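Local coordinates for protein KLLA0E03807p (Kluyveromyces lactis, PDB 3SQI) that binds DNA through this domain of Ndc10, a protein that serves as a platform for inner kinetochore assembly in budding yeast, at residues T158-L164 with L228-I233; P64-D69 with L92-V96; Y206-F210 with Y222-S226; K25-L30 with Y49-Y53. One frame throughout, in Å; residues are numbered along the deposited sequence.

Contact 1 of 4, residues T158-L164 with L228-I233; sequences TVSLKDL and LEHIPI
Leu161 meets Ile231 twice, once through its backbone and once through its side chain. The amide N of Leu161 donates to the carbonyl O of Ile231 at 2.8 Å, and the N-H points almost straight at its acceptor (168°). The side chain then climbs along the 228-233 loop. Its CB rests against CD1 of Ile233 at 3.6 Å, CG comes over CG2 of Ile231 at 3.9 Å, and the CD2 branch reaches the same methyl at 4.1 Å and also packs on Tyr206 of helix 198-210. Beside it, CG1 of Val159 lies 4.2 Å from CG1 of Ile233, and Trp145 of helix 133-149 touches both residues. This apolar patch ties the linker between helix 153-158 and strand 165-169, the first strand of a three-stranded antiparallel sheet, to the loop that precedes helix 245-259. Both loops belong to the DNA-binding, probably tyrosine-recombinase-like, part of Ndc10, and the contact comes within about 9 Å (nearest atoms) of the bound nucleic acid. The outer side is more polar. His230 has CG anti to its own amide nitrogen (chi1 170°), which turns the imidazole edge-on to the Val159-Ser160 backbone, and NE2 makes a weak bond of 3.5 Å to the carbonyl O of Val159. A leucine in place of this histidine offers no ring N-H, and the Val159 carbonyl would probably lose its link to the 228-233 loop. The Lys162 chain, bent at chi3, leads toward the carbonyl O of Glu229, a doubtful acceptor because the place of NZ is uncertain.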
# COMPACT_ATOMS: atom_id res chain seq x y z
N THR A 158 -12.19 10.25 -0.84
CA THR A 158 -12.79 10.28 -2.18
C THR A 158 -13.03 8.88 -2.78
O THR A 158 -13.92 8.70 -3.62
CB THR A 158 -11.98 11.14 -3.17
OG1 THR A 158 -12.85 11.60 -4.22
CG2 THR A 158 -10.84 10.35 -3.79
N VAL A 159 -12.26 7.89 -2.35
CA VAL A 159 -12.29 6.58 -2.99
C VAL A 159 -13.46 5.68 -2.56
O VAL A 159 -13.58 5.33 -1.39
CB VAL A 159 -10.96 5.82 -2.82
CG1 VAL A 159 -10.42 5.97 -1.41
CG2 VAL A 159 -11.14 4.35 -3.16
N SER A 160 -14.29 5.31 -3.53
CA SER A 160 -15.39 4.37 -3.33
C SER A 160 -14.89 2.95 -3.56
O SER A 160 -14.41 2.65 -4.65
CB SER A 160 -16.51 4.68 -4.33
OG SER A 160 -17.52 3.70 -4.29
N LEU A 161 -15.01 2.05 -2.58
CA LEU A 161 -14.45 0.70 -2.73
C LEU A 161 -14.99 -0.09 -3.93
O LEU A 161 -14.35 -1.05 -4.39
CB LEU A 161 -14.50 -0.13 -1.43
CG LEU A 161 -15.52 -1.22 -1.07
CD1 LEU A 161 -15.69 -2.23 -2.15
CD2 LEU A 161 -15.12 -1.92 0.22
N LYS A 162 -16.15 0.29 -4.46
CA LYS A 162 -16.58 -0.29 -5.72
C LYS A 162 -15.60 0.07 -6.85
O LYS A 162 -15.52 -0.63 -7.86
CB LYS A 162 -18.01 0.13 -6.05
CG LYS A 162 -19.06 -0.60 -5.20
CD LYS A 162 -20.48 -0.29 -5.64
CE LYS A 162 -21.08 0.88 -4.85
NZ LYS A 162 -22.51 1.13 -5.22
N ASP A 163 -14.85 1.16 -6.65
CA ASP A 163 -13.78 1.56 -7.56
C ASP A 163 -12.62 0.58 -7.51
O ASP A 163 -11.94 0.36 -8.51
CB ASP A 163 -13.24 2.94 -7.19
CG ASP A 163 -14.17 4.06 -7.58
OD1 ASP A 163 -15.29 3.76 -8.03
OD2 ASP A 163 -13.76 5.24 -7.44
N LEU A 164 -12.38 0.01 -6.34
CA LEU A 164 -11.23 -0.87 -6.15
C LEU A 164 -11.24 -2.06 -7.11
O LEU A 164 -12.29 -2.55 -7.51
CB LEU A 164 -11.13 -1.36 -4.70
CG LEU A 164 -10.51 -0.36 -3.73
CD1 LEU A 164 -9.70 -1.11 -2.68
CD2 LEU A 164 -9.62 0.63 -4.47
N LEU A 228 -26.27 0.80 -2.04
CA LEU A 228 -25.49 2.02 -1.82
C LEU A 228 -24.60 2.37 -3.00
O LEU A 228 -24.01 1.49 -3.63
CB LEU A 228 -24.66 1.91 -0.54
CG LEU A 228 -25.42 2.13 0.76
CD1 LEU A 228 -24.50 1.94 1.96
CD2 LEU A 228 -26.03 3.52 0.77
N GLU A 229 -24.50 3.66 -3.30
CA GLU A 229 -23.71 4.14 -4.42
C GLU A 229 -22.22 4.28 -4.12
O GLU A 229 -21.37 4.01 -4.98
CB GLU A 229 -24.28 5.46 -4.96
CG GLU A 229 -25.77 5.41 -5.29
CD GLU A 229 -26.12 4.35 -6.33
OE1 GLU A 229 -25.20 3.68 -6.84
OE2 GLU A 229 -27.32 4.19 -6.63
N HIS A 230 -21.89 4.71 -2.90
CA HIS A 230 -20.49 4.89 -2.52
C HIS A 230 -20.19 4.15 -1.21
O HIS A 230 -20.70 4.51 -0.16
CB HIS A 230 -20.16 6.38 -2.38
CG HIS A 230 -18.82 6.67 -1.77
ND1 HIS A 230 -18.65 7.55 -0.72
CD2 HIS A 230 -17.59 6.19 -2.06
CE1 HIS A 230 -17.37 7.60 -0.40
NE2 HIS A 230 -16.71 6.79 -1.19
N ILE A 231 -19.35 3.12 -1.29
CA ILE A 231 -18.97 2.39 -0.09
C ILE A 231 -17.59 2.83 0.36
O ILE A 231 -16.59 2.48 -0.27
CB ILE A 231 -18.93 0.88 -0.35
CG1 ILE A 231 -20.26 0.41 -0.96
CG2 ILE A 231 -18.61 0.12 0.93
CD1 ILE A 231 -21.47 0.86 -0.18
N PRO A 232 -17.52 3.60 1.45
CA PRO A 232 -16.25 4.16 1.95
C PRO A 232 -15.37 3.10 2.59
O PRO A 232 -15.87 2.20 3.26
CB PRO A 232 -16.71 5.18 3.00
CG PRO A 232 -18.03 4.70 3.45
CD PRO A 232 -18.68 4.05 2.25
N ILE A 233 -14.06 3.21 2.39
CA ILE A 233 -13.11 2.23 2.91
C ILE A 233 -13.21 2.06 4.43
O ILE A 233 -12.97 0.98 4.96
CB ILE A 233 -11.67 2.57 2.52
CG1 ILE A 233 -11.57 2.76 1.01
CG2 ILE A 233 -10.71 1.48 2.97
CD1 ILE A 233 -11.76 1.49 0.23

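Contact 2 of 4, residues P64-D69 with L92-V96; sequences PLPTCD and LYGLV
Cys68 and Leu92 meet across an antiparallel helical hairpin, made by helices 65-76 and 82-100 in the all-helical N-terminal part of the chain. The two short segments run at 172° to each other, with their axes 10.7 Å apart. Packing is closest on the inner side. There CB of Cys68 abuts CD1 of Leu92 at 3.8 Å, and its sulfur lies over CB of Leu92 at 3.9 Å. The sulfur stands anti to the carbonyl carbon of Cys68 (chi1 -62°), a turn that aims it along the groove toward Val96, whose CG1 it approaches to 4.2 Å. That same methyl receives CB of Pro64 at 4.0 Å, so one branch of Val96 meets both Pro64 and Cys68, a helical turn apart. Helix 47-56 closes this side, with Ile54 against Pro64 and Cys68, and Ile50 against Leu92. The outer side is looser. Leu65 is exposed and only its CD2 leans in, a more distant third neighbour of CG1 of Val96 at 4.4 Å that also approaches the Tyr93 ring obliquely near CE1. No hydrogen bond joins the two segments, and the contact is essentially apolar packing. At its far outer corner the carboxylate of Asp69 stands almost perpendicular to the Tyr93 ring, at 88°, with OD2 still 4.0 Å from the phenol OH.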
# COMPACT_ATOMS: atom_id res chain seq x y z
N PRO A 64 21.24 8.26 -10.67
CA PRO A 64 20.27 8.58 -11.72
C PRO A 64 20.32 10.02 -12.22
O PRO A 64 19.86 10.30 -13.33
CB PRO A 64 18.92 8.34 -11.03
CG PRO A 64 19.23 7.72 -9.69
CD PRO A 64 20.61 8.19 -9.35
N LEU A 65 20.85 10.94 -11.41
CA LEU A 65 20.67 12.36 -11.68
C LEU A 65 21.23 12.88 -13.02
O LEU A 65 20.50 13.53 -13.78
CB LEU A 65 21.13 13.20 -10.49
CG LEU A 65 20.07 13.13 -9.38
CD1 LEU A 65 20.55 13.64 -8.03
CD2 LEU A 65 18.80 13.85 -9.84
N PRO A 66 22.50 12.57 -13.32
CA PRO A 66 23.05 13.10 -14.57
C PRO A 66 22.22 12.60 -15.74
O PRO A 66 21.99 13.32 -16.71
CB PRO A 66 24.46 12.50 -14.63
CG PRO A 66 24.75 12.04 -13.23
CD PRO A 66 23.42 11.63 -12.67
N THR A 67 21.76 11.36 -15.62
CA THR A 67 20.88 10.76 -16.62
C THR A 67 19.60 11.56 -16.78
O THR A 67 19.22 11.92 -17.89
CB THR A 67 20.50 9.32 -16.24
OG1 THR A 67 21.69 8.54 -16.03
CG2 THR A 67 19.67 8.69 -17.34
N CYS A 68 18.92 11.83 -15.67
CA CYS A 68 17.66 12.57 -15.71
C CYS A 68 17.85 13.94 -16.36
O CYS A 68 17.06 14.35 -17.21
CB CYS A 68 17.07 12.72 -14.32
SG CYS A 68 16.66 11.13 -13.54
N ASP A 69 18.89 14.66 -15.95
CA ASP A 69 19.16 15.96 -16.54
C ASP A 69 19.40 15.83 -18.04
O ASP A 69 18.91 16.64 -18.84
CB ASP A 69 20.34 16.63 -15.84
CG ASP A 69 20.17 16.68 -14.34
OD1 ASP A 69 21.19 16.72 -13.62
OD2 ASP A 69 19.01 16.68 -13.87
N LEU A 92 10.53 11.82 -13.06
CA LEU A 92 11.91 11.39 -12.82
C LEU A 92 12.33 11.67 -11.38
O LEU A 92 12.72 10.75 -10.64
CB LEU A 92 12.86 12.05 -13.81
CG LEU A 92 12.66 11.63 -15.27
CD1 LEU A 92 13.72 12.25 -16.15
CD2 LEU A 92 12.68 10.12 -15.40
N TYR A 93 12.25 12.94 -10.97
CA TYR A 93 12.56 13.29 -9.59
C TYR A 93 11.83 12.38 -8.58
O TYR A 93 12.40 11.93 -7.58
CB TYR A 93 12.27 14.77 -9.34
CG TYR A 93 13.22 15.69 -10.06
CD1 TYR A 93 14.34 15.19 -10.73
CD2 TYR A 93 13.03 17.07 -10.05
CE1 TYR A 93 15.22 16.04 -11.38
CE2 TYR A 93 13.91 17.92 -10.70
CZ TYR A 93 15.01 17.40 -11.36
OH TYR A 93 15.88 18.25 -12.01
N GLY A 94 10.56 12.10 -8.85
CA GLY A 94 9.83 11.15 -8.03
C GLY A 94 10.53 9.80 -7.96
O GLY A 94 10.70 9.21 -6.89
N LEU A 95 10.94 9.31 -9.13
CA LEU A 95 11.65 8.04 -9.21
C LEU A 95 12.92 8.04 -8.37
O LEU A 95 13.22 7.06 -7.68
CB LEU A 95 11.99 7.73 -10.67
CG LEU A 95 13.04 6.63 -10.82
CD1 LEU A 95 12.44 5.28 -10.48
CD2 LEU A 95 13.64 6.63 -12.22
N VAL A 96 13.68 9.14 -8.41
CA VAL A 96 14.91 9.17 -7.63
C VAL A 96 14.56 9.15 -6.14
O VAL A 96 15.15 8.39 -5.37
CB VAL A 96 15.81 10.38 -7.98
CG1 VAL A 96 15.98 10.50 -9.48
CG2 VAL A 96 15.26 11.68 -7.40

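Contact 3 of 4, residues Y206-F210 with Y222-S226; sequences YYLRF and YQILS
The rings of Phe210 and Tyr222 lie nearly parallel, with planes 20° apart, but they are strongly displaced from each other, their centroids 5.7 Å apart. Over one face of the Phe210 ring lies the aliphatic stem of Arg209, with CG above the ring centre, while CD1 of Ile224 comes in at the ring edge, close to its plane, 3.6 Å from CE1. CD1 of Leu225 reaches the same CE1 at 3.9 Å from an oblique direction. In turn, CZ of Phe210 lies over a face of the Arg209 guanidinium, and CE2 of Phe210 lies above the Tyr206 ring, near its rim. The Tyr222 ring meets the base of Phe210 more than its aromatic end: CE1 and CD1 lie beside CB of Phe210, whose carbonyl carbon stands over one face of Tyr222, toward its rim. Phe210 owes this place to CG standing anti to its carbonyl carbon (chi1 -73°), which sends the ring out between the two apolar side chains and Arg209. No hydrogen bond crosses the contact; the polar ends find partners beyond the two segments, the Tyr207 hydroxyl with Asp364 and the Arg209 guanidinium with the carbonyl O of Pro232. Within the CBF3 subunit domain 2 family region, the arrangement closes a short excursion of the chain: after helix 198-210 comes the hairpin of strands 212-213 and 217-218, and backbone bonds from Arg209 to Asp220 and from Phe210 to Gly221 lead on to the short, weakly bonded helix 224-227. Helix 332-355 packs alongside, with Phe338 against Leu225 and Leu341 against Tyr206.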
# COMPACT_ATOMS: atom_id res chain seq x y z
N TYR A 206 -13.12 -5.70 8.13
CA TYR A 206 -14.27 -5.85 7.25
C TYR A 206 -15.19 -6.98 7.69
O TYR A 206 -16.41 -6.92 7.49
CB TYR A 206 -13.83 -6.02 5.79
CG TYR A 206 -13.68 -4.69 5.08
CD1 TYR A 206 -13.46 -4.63 3.72
CD2 TYR A 206 -13.77 -3.50 5.79
CE1 TYR A 206 -13.33 -3.42 3.07
CE2 TYR A 206 -13.64 -2.29 5.15
CZ TYR A 206 -13.42 -2.25 3.79
OH TYR A 206 -13.30 -1.03 3.17
N TYR A 207 -14.62 -8.01 8.30
CA TYR A 207 -15.43 -9.04 8.92
C TYR A 207 -16.25 -8.40 10.02
O TYR A 207 -17.47 -8.56 10.07
CB TYR A 207 -14.55 -10.15 9.48
CG TYR A 207 -15.33 -11.35 9.99
CD1 TYR A 207 -15.85 -12.29 9.10
CD2 TYR A 207 -15.54 -11.54 11.35
CE1 TYR A 207 -16.56 -13.38 9.56
CE2 TYR A 207 -16.25 -12.64 11.81
CZ TYR A 207 -16.75 -13.55 10.92
OH TYR A 207 -17.45 -14.64 11.38
N LEU A 208 -15.59 -7.66 10.90
CA LEU A 208 -16.28 -6.98 11.99
C LEU A 208 -17.36 -6.02 11.47
O LEU A 208 -18.44 -5.92 12.04
CB LEU A 208 -15.27 -6.21 12.85
CG LEU A 208 -14.21 -7.06 13.55
CD1 LEU A 208 -13.41 -6.20 14.51
CD2 LEU A 208 -14.85 -8.21 14.29
N ARG A 209 -17.04 -5.32 10.39
CA ARG A 209 -17.91 -4.29 9.85
C ARG A 209 -19.15 -4.91 9.24
O ARG A 209 -20.27 -4.42 9.43
CB ARG A 209 -17.15 -3.50 8.78
CG ARG A 209 -17.95 -2.42 8.05
CD ARG A 209 -17.03 -1.59 7.16
NE ARG A 209 -17.75 -0.69 6.26
CZ ARG A 209 -17.18 -0.01 5.27
NH1 ARG A 209 -15.87 -0.13 5.05
NH2 ARG A 209 -17.91 0.78 4.49
N PHE A 210 -18.95 -6.01 8.53
CA PHE A 210 -20.01 -6.57 7.71
C PHE A 210 -20.74 -7.76 8.32
O PHE A 210 -21.95 -7.71 8.54
CB PHE A 210 -19.46 -6.91 6.33
CG PHE A 210 -19.21 -5.71 5.49
CD1 PHE A 210 -20.27 -4.94 5.05
CD2 PHE A 210 -17.92 -5.33 5.16
CE1 PHE A 210 -20.06 -3.82 4.28
CE2 PHE A 210 -17.70 -4.21 4.39
CZ PHE A 210 -18.77 -3.45 3.94
N TYR A 222 -24.18 -7.75 4.34
CA TYR A 222 -23.48 -7.74 3.06
C TYR A 222 -24.42 -7.29 1.95
O TYR A 222 -24.04 -7.26 0.78
CB TYR A 222 -22.91 -9.12 2.73
CG TYR A 222 -21.78 -9.59 3.62
CD1 TYR A 222 -20.51 -9.02 3.53
CD2 TYR A 222 -21.96 -10.63 4.53
CE1 TYR A 222 -19.46 -9.46 4.33
CE2 TYR A 222 -20.93 -11.07 5.33
CZ TYR A 222 -19.69 -10.49 5.24
OH TYR A 222 -18.67 -10.95 6.05
N GLN A 223 -25.65 -6.95 2.32
CA GLN A 223 -26.66 -6.59 1.34
C GLN A 223 -26.47 -5.17 0.80
O GLN A 223 -26.76 -4.90 -0.36
CB GLN A 223 -28.07 -6.72 1.93
CG GLN A 223 -28.37 -8.09 2.53
CD GLN A 223 -27.73 -8.28 3.90
OE1 GLN A 223 -27.85 -7.43 4.78
NE2 GLN A 223 -27.06 -9.41 4.08
N ILE A 224 -25.97 -4.28 1.64
CA ILE A 224 -25.90 -2.86 1.29
C ILE A 224 -24.84 -2.56 0.23
O ILE A 224 -24.75 -1.43 -0.26
CB ILE A 224 -25.68 -1.96 2.52
CG1 ILE A 224 -24.19 -1.66 2.74
CG2 ILE A 224 -26.32 -2.59 3.75
CD1 ILE A 224 -23.40 -2.80 3.35
N LEU A 225 -24.04 -3.56 -0.13
CA LEU A 225 -23.01 -3.38 -1.15
C LEU A 225 -23.60 -3.15 -2.54
O LEU A 225 -22.88 -2.89 -3.50
CB LEU A 225 -22.01 -4.54 -1.15
CG LEU A 225 -21.14 -4.59 0.11
CD1 LEU A 225 -21.80 -5.46 1.17
CD2 LEU A 225 -19.74 -5.11 -0.19
N SER A 226 -24.93 -3.27 -2.64
CA SER A 226 -25.65 -2.96 -3.87
C SER A 226 -26.43 -1.65 -3.73
O SER A 226 -26.17 -0.68 -4.46
CB SER A 226 -26.59 -4.10 -4.24
OG SER A 226 -25.86 -5.29 -4.48

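Contact 4 of 4, residues K25-L30 with Y49-Y53; sequences KYTEWL and YIVKY
The hydroxyl of Tyr26 is enclosed from several directions: it is hydrogen-bonded to the carbonyl O of Phe44, while CB of Tyr49 lies 3.4 Å from OH and CG1 of Ile50 packs 3.7 Å from it. The Tyr26 ring behind that hydroxyl turns its edge to the face of Tyr53, a T-shaped pair with planes at 74° and CD1 of Tyr26 4.0 Å from CG of Tyr53. Tyr53 repeats the gesture toward Trp29, presenting its own edge to the indole face at 69°, with CD2 of Tyr53 3.5 Å from CD2 of Trp29. The three rings thus form an aromatic cluster where segments 25-30 and 49-53 of helices 13-30 and 47-56 cross nearly at right angles, within the helical N-terminal part of the chain. Trp29 carries CG anti to its amide nitrogen (chi1 175°), which lays the indole across the second helix. CB of Tyr53 makes a CH-pi contact over the face of the six-membered ring, 4.0 Å from its centroid, and CG of Lys52 touches the ring edge at CH2, 3.8 Å away. An alanine here removes the indole face, and the Tyr53 ring would probably be left with a gap beside it and freer to turn. At the cluster's outer margin CB of Lys25 packs on the Tyr53 hydroxyl at 3.3 Å. His57, just past helix 47-56, meets both Tyr53 and Trp29, edge-to-face with the indole, while Met71 of helix 65-76 touches Tyr26 and Ile50 from a third helix.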
# COMPACT_ATOMS: atom_id res chain seq x y z
N LYS A 25 24.53 5.02 -24.61
CA LYS A 25 24.08 3.98 -23.68
C LYS A 25 22.61 3.65 -23.90
O LYS A 25 22.23 2.49 -24.10
CB LYS A 25 24.25 4.46 -22.23
CG LYS A 25 25.64 4.91 -21.83
CD LYS A 25 26.60 3.74 -21.63
CE LYS A 25 27.10 3.21 -22.97
NZ LYS A 25 27.79 1.90 -22.81
N TYR A 26 21.79 4.69 -23.85
CA TYR A 26 20.34 4.56 -23.83
C TYR A 26 19.77 3.98 -25.11
O TYR A 26 18.87 3.15 -25.07
CB TYR A 26 19.71 5.91 -23.54
CG TYR A 26 18.21 5.94 -23.58
CD1 TYR A 26 17.44 5.00 -22.89
CD2 TYR A 26 17.54 6.94 -24.27
CE1 TYR A 26 16.05 5.04 -22.92
CE2 TYR A 26 16.16 6.99 -24.31
CZ TYR A 26 15.42 6.05 -23.63
OH TYR A 26 14.05 6.12 -23.68
N THR A 27 20.29 4.42 -26.25
CA THR A 27 19.79 3.92 -27.52
C THR A 27 20.38 2.54 -27.86
O THR A 27 19.73 1.71 -28.50
CB THR A 27 20.07 4.90 -28.66
OG1 THR A 27 21.48 5.06 -28.82
CG2 THR A 27 19.43 6.26 -28.36
N GLU A 28 21.62 2.31 -27.43
CA GLU A 28 22.26 1.01 -27.59
C GLU A 28 21.57 -0.04 -26.73
O GLU A 28 21.65 -1.24 -27.00
CB GLU A 28 23.75 1.10 -27.27
CG GLU A 28 24.64 0.95 -28.48
CD GLU A 28 24.21 1.83 -29.64
OE1 GLU A 28 24.52 1.48 -30.80
OE2 GLU A 28 23.55 2.86 -29.40
N TRP A 29 20.92 0.42 -25.66
CA TRP A 29 20.04 -0.43 -24.87
C TRP A 29 18.72 -0.60 -25.60
O TRP A 29 18.23 -1.71 -25.78
CB TRP A 29 19.80 0.22 -23.50
CG TRP A 29 18.81 -0.50 -22.63
CD1 TRP A 29 19.00 -1.67 -21.95
CD2 TRP A 29 17.48 -0.07 -22.31
NE1 TRP A 29 17.87 -2.00 -21.25
CE2 TRP A 29 16.92 -1.04 -21.45
CE3 TRP A 29 16.70 1.03 -22.67
CZ2 TRP A 29 15.63 -0.93 -20.95
CZ3 TRP A 29 15.42 1.13 -22.17
CH2 TRP A 29 14.89 0.16 -21.32
N LEU A 30 18.16 0.53 -26.05
CA LEU A 30 16.87 0.58 -26.73
C LEU A 30 16.83 -0.32 -27.97
O LEU A 30 15.75 -0.65 -28.47
CB LEU A 30 16.57 2.03 -27.12
CG LEU A 30 15.15 2.58 -27.06
CD1 LEU A 30 14.57 2.47 -25.65
CD2 LEU A 30 15.14 4.04 -27.53
N TYR A 49 10.14 4.08 -21.03
CA TYR A 49 11.43 3.54 -21.43
C TYR A 49 12.57 4.10 -20.58
O TYR A 49 13.48 3.37 -20.21
CB TYR A 49 11.68 3.82 -22.91
CG TYR A 49 10.52 3.42 -23.80
CD1 TYR A 49 10.28 2.09 -24.13
CD2 TYR A 49 9.66 4.38 -24.32
CE1 TYR A 49 9.22 1.73 -24.95
CE2 TYR A 49 8.59 4.03 -25.13
CZ TYR A 49 8.38 2.70 -25.44
OH TYR A 49 7.32 2.36 -26.26
N ILE A 50 12.50 5.39 -20.26
CA ILE A 50 13.53 6.04 -19.44
C ILE A 50 13.56 5.45 -18.04
O ILE A 50 14.62 5.15 -17.49
CB ILE A 50 13.29 7.56 -19.32
CG1 ILE A 50 13.16 8.20 -20.70
CG2 ILE A 50 14.42 8.22 -18.54
CD1 ILE A 50 12.82 9.66 -20.65
N VAL A 51 12.37 5.29 -17.47
CA VAL A 51 12.22 4.70 -16.14
C VAL A 51 12.68 3.25 -16.12
O VAL A 51 13.45 2.84 -15.25
CB VAL A 51 10.77 4.80 -15.66
CG1 VAL A 51 10.60 4.06 -14.36
CG2 VAL A 51 10.35 6.26 -15.51
N LYS A 52 12.22 2.46 -17.09
CA LYS A 52 12.71 1.09 -17.19
C LYS A 52 14.24 1.06 -17.24
O LYS A 52 14.88 0.32 -16.49
CB LYS A 52 12.12 0.39 -18.41
CG LYS A 52 12.61 -1.04 -18.57
CD LYS A 52 11.71 -1.84 -19.49
CE LYS A 52 12.25 -3.25 -19.67
NZ LYS A 52 12.57 -3.88 -18.36
N TYR A 53 14.82 1.87 -18.12
CA TYR A 53 16.27 1.95 -18.27
C TYR A 53 16.95 2.22 -16.93
O TYR A 53 17.85 1.50 -16.51
CB TYR A 53 16.67 3.05 -19.25
CG TYR A 53 18.17 3.21 -19.38
CD1 TYR A 53 18.85 4.22 -18.70
CD2 TYR A 53 18.90 2.35 -20.18
CE1 TYR A 53 20.23 4.36 -18.82
CE2 TYR A 53 20.27 2.48 -20.30
CZ TYR A 53 20.93 3.48 -19.62
OH TYR A 53 22.29 3.59 -19.76

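Contacts 2 and 4 lie together in the N-terminal helical part, their centres about 13 Å apart; helix 47-56 is part of contact 4 and flanks contact 2. Both lack hydrogen bonds between their segments, but contact 2 is mainly aliphatic and nearly antiparallel where contact 4 is aromatic and steeply crossed. Contacts 1 and 3 belong to the other half, where contact 3 is nested in the loop closed by contact 1 and joined to it by a probable hydrogen bond from the Tyr206 hydroxyl to the carbonyl of Ile233. Contact 3 is buried; the others are partly so. Contact 1, loop against loop and nearest the DNA, is the only one with a backbone hydrogen bond between its segments.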